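Local atomic coordinates of alginate lyase (Chitinophaga sp. MD30, PDB entry 6KCW), a protein that cleaves alginate by a lyase reaction, as a bacterial member of polysaccharide lyase family 36. Residues 70-75 / 235-240. Numbering follows the deposited sequence.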
loop_
_atom_site.group_PDB
_atom_site.type_symbol
_atom_site.label_atom_id
_atom_site.label_comp_id
_atom_site.label_asym_id
_atom_site.label_seq_id
_atom_site.Cartn_x
_atom_site.Cartn_y
_atom_site.Cartn_z
ATOM N N THR A 70 -2.650 -7.260 -16.519
ATOM C CA THR A 70 -1.527 -6.408 -16.891
ATOM C C THR A 70 -1.741 -4.938 -16.564
ATOM O O THR A 70 -0.758 -4.188 -16.537
ATOM C CB THR A 70 -1.238 -6.529 -18.392
ATOM O OG1 THR A 70 -2.418 -6.191 -19.136
ATOM C CG2 THR A 70 -0.829 -7.947 -18.734
ATOM N N GLU A 71 -2.991 -4.513 -16.325
ATOM C CA GLU A 71 -3.323 -3.121 -16.034
ATOM C C GLU A 71 -4.327 -3.037 -14.902
ATOM O O GLU A 71 -5.426 -3.597 -14.994
ATOM C CB GLU A 71 -3.906 -2.404 -17.247
ATOM C CG GLU A 71 -2.867 -1.774 -18.111
ATOM C CD GLU A 71 -2.624 -2.589 -19.340
ATOM O OE1 GLU A 71 -1.878 -2.110 -20.220
ATOM O OE2 GLU A 71 -3.194 -3.702 -19.434
ATOM N N TYR A 72 -3.968 -2.292 -13.863
ATOM C CA TYR A 72 -4.763 -2.215 -12.652
ATOM C C TYR A 72 -4.733 -0.788 -12.133
ATOM O O TYR A 72 -3.818 -0.011 -12.426
ATOM C CB TYR A 72 -4.257 -3.191 -11.568
ATOM C CG TYR A 72 -5.172 -4.382 -11.364
ATOM C CD1 TYR A 72 -6.332 -4.263 -10.592
ATOM C CD2 TYR A 72 -4.906 -5.608 -11.973
ATOM C CE1 TYR A 72 -7.190 -5.343 -10.404
ATOM C CE2 TYR A 72 -5.754 -6.694 -11.802
ATOM C CZ TYR A 72 -6.894 -6.556 -11.009
ATOM O OH TYR A 72 -7.755 -7.619 -10.826
ATOM N N GLU A 73 -5.763 -0.448 -11.362
ATOM C CA GLU A 73 -5.789 0.829 -10.678
ATOM C C GLU A 73 -6.565 0.651 -9.394
ATOM O O GLU A 73 -7.325 -0.307 -9.241
ATOM C CB GLU A 73 -6.435 1.921 -11.534
ATOM C CG GLU A 73 -7.895 1.651 -11.749
ATOM C CD GLU A 73 -8.573 2.763 -12.445
ATOM O OE1 GLU A 73 -7.895 3.771 -12.739
ATOM O OE2 GLU A 73 -9.786 2.629 -12.703
ATOM N N LEU A 74 -6.377 1.585 -8.465
ATOM C CA LEU A 74 -7.273 1.650 -7.319
ATOM C C LEU A 74 -7.313 3.080 -6.804
ATOM O O LEU A 74 -6.472 3.915 -7.155
ATOM C CB LEU A 74 -6.876 0.652 -6.208
ATOM C CG LEU A 74 -5.465 0.569 -5.621
ATOM C CD1 LEU A 74 -5.209 1.683 -4.606
ATOM C CD2 LEU A 74 -5.269 -0.784 -4.966
ATOM N N ASP A 75 -8.321 3.350 -5.981
ATOM C CA ASP A 75 -8.541 4.642 -5.346
ATOM C C ASP A 75 -9.024 4.397 -3.926
ATOM O O ASP A 75 -9.775 3.453 -3.670
ATOM C CB ASP A 75 -9.596 5.507 -6.088
ATOM C CG ASP A 75 -9.020 6.268 -7.272
ATOM O OD1 ASP A 75 -8.888 5.671 -8.368
ATOM O OD2 ASP A 75 -8.701 7.468 -7.112
ATOM N N LEU A 235 -12.768 2.643 -1.015
ATOM C CA LEU A 235 -11.850 1.863 -1.832
ATOM C C LEU A 235 -12.532 1.428 -3.122
ATOM O O LEU A 235 -13.556 0.742 -3.085
ATOM C CB LEU A 235 -11.362 0.634 -1.067
ATOM C CG LEU A 235 -10.544 -0.322 -1.947
ATOM C CD1 LEU A 235 -9.202 0.291 -2.356
ATOM C CD2 LEU A 235 -10.343 -1.656 -1.270
ATOM N N VAL A 236 -11.955 1.803 -4.261
ATOM C CA VAL A 236 -12.441 1.368 -5.570
ATOM C C VAL A 236 -11.280 0.706 -6.298
ATOM O O VAL A 236 -10.272 1.354 -6.603
ATOM C CB VAL A 236 -13.031 2.522 -6.392
ATOM C CG1 VAL A 236 -13.532 2.003 -7.727
ATOM C CG2 VAL A 236 -14.166 3.183 -5.625
ATOM N N LEU A 237 -11.413 -0.585 -6.567
ATOM C CA LEU A 237 -10.406 -1.355 -7.280
ATOM C C LEU A 237 -10.964 -1.772 -8.629
ATOM O O LEU A 237 -12.135 -2.145 -8.730
ATOM C CB LEU A 237 -9.996 -2.596 -6.472
ATOM C CG LEU A 237 -9.107 -3.663 -7.102
ATOM C CD1 LEU A 237 -7.657 -3.285 -6.949
ATOM C CD2 LEU A 237 -9.346 -5.018 -6.460
ATOM N N ARG A 238 -10.130 -1.732 -9.668
ATOM C CA ARG A 238 -10.603 -2.128 -10.990
ATOM C C ARG A 238 -9.489 -2.734 -11.829
ATOM O O ARG A 238 -8.474 -2.080 -12.098
ATOM C CB ARG A 238 -11.224 -0.944 -11.723
ATOM C CG ARG A 238 -11.949 -1.363 -12.968
ATOM C CD ARG A 238 -12.815 -0.245 -13.461
ATOM N NE ARG A 238 -12.058 0.737 -14.225
ATOM C CZ ARG A 238 -11.811 0.621 -15.525
ATOM N NH1 ARG A 238 -12.251 -0.458 -16.167
ATOM N NH2 ARG A 238 -11.122 1.569 -16.176
ATOM N N LYS A 239 -9.712 -3.976 -12.258
ATOM C CA LYS A 239 -8.909 -4.623 -13.289
ATOM C C LYS A 239 -9.186 -3.960 -14.630
ATOM O O LYS A 239 -10.263 -4.120 -15.208
ATOM C CB LYS A 239 -9.234 -6.110 -13.354
ATOM C CG LYS A 239 -8.511 -6.848 -14.455
ATOM C CD LYS A 239 -9.138 -8.215 -14.706
ATOM C CE LYS A 239 -8.071 -9.249 -15.051
ATOM N NZ LYS A 239 -8.639 -10.585 -15.405
ATOM N N ILE A 240 -8.217 -3.227 -15.145
ATOM C CA ILE A 240 -8.445 -2.561 -16.416
ATOM C C ILE A 240 -8.292 -3.537 -17.583
ATOM O O ILE A 240 -9.044 -3.461 -18.556
ATOM C CB ILE A 240 -7.510 -1.346 -16.526
ATOM C CG1 ILE A 240 -7.823 -0.355 -15.400
ATOM C CG2 ILE A 240 -7.630 -0.694 -17.878
ATOM C CD1 ILE A 240 -6.892 0.825 -15.337
HETATM O O HOH W 1 -10.327 3.350 -8.892
#
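Tyr-72 and Lys-239 face each other as a non-hydrogen-bonded pair where strands 71-75 and 235-240 run antiparallel in a beta-sandwich of the concanavalin clan, consistent with the jelly roll of such lyases. The tight side is the one that carries Tyr-72, Leu-74, Leu-237 and Lys-239, turned toward the second sheet. Lys-239 lays its backbone over one face of the phenol, with CA 3.6 Å from the centroid of the Tyr-72 ring, a CH-pi contact. The lysine chain then runs out past the hydroxyl, and Ser-67 holds both polar ends, its O taking Tyr-72 OH and its OG Lys-239 NZ. With CG anti to the backbone N (chi1 171°), Leu-237 swings CD1 in between the tyrosine and Leu-74, 4.0 Å from Tyr-72 CD1 and equally far from Leu-74 CD2. Phe-96 and Met-209 of the facing sheet pack against both leucines.

Paired backbone bonds join Glu-73 to Arg-238 and Asp-75 to Val-236. At the far end Ile-240 N bonds to Glu-71 O, and a classic beta bulge follows, Thr-70 and Glu-71 both facing Arg-241.

The other side, with Glu-73, Asp-75, Val-236 and Arg-238, is looser and partly solvent-exposed. Glu-73 OE2 meets Arg-238 NE at 3.3 Å, near the plane of the guanidinium, in a salt bridge whose hydrogen bond is weak; carboxylate and guanidinium planes stand 78° apart. The CD1 of Ile-240 closes up to 3.8 Å from Glu-73 CG. Farther along, His-164 holds Asp-75 OD2 and His-166 holds OD1; one water also donates to Asp-75 OD1 at 2.8 Å and to Val-236 O at 3.0 Å.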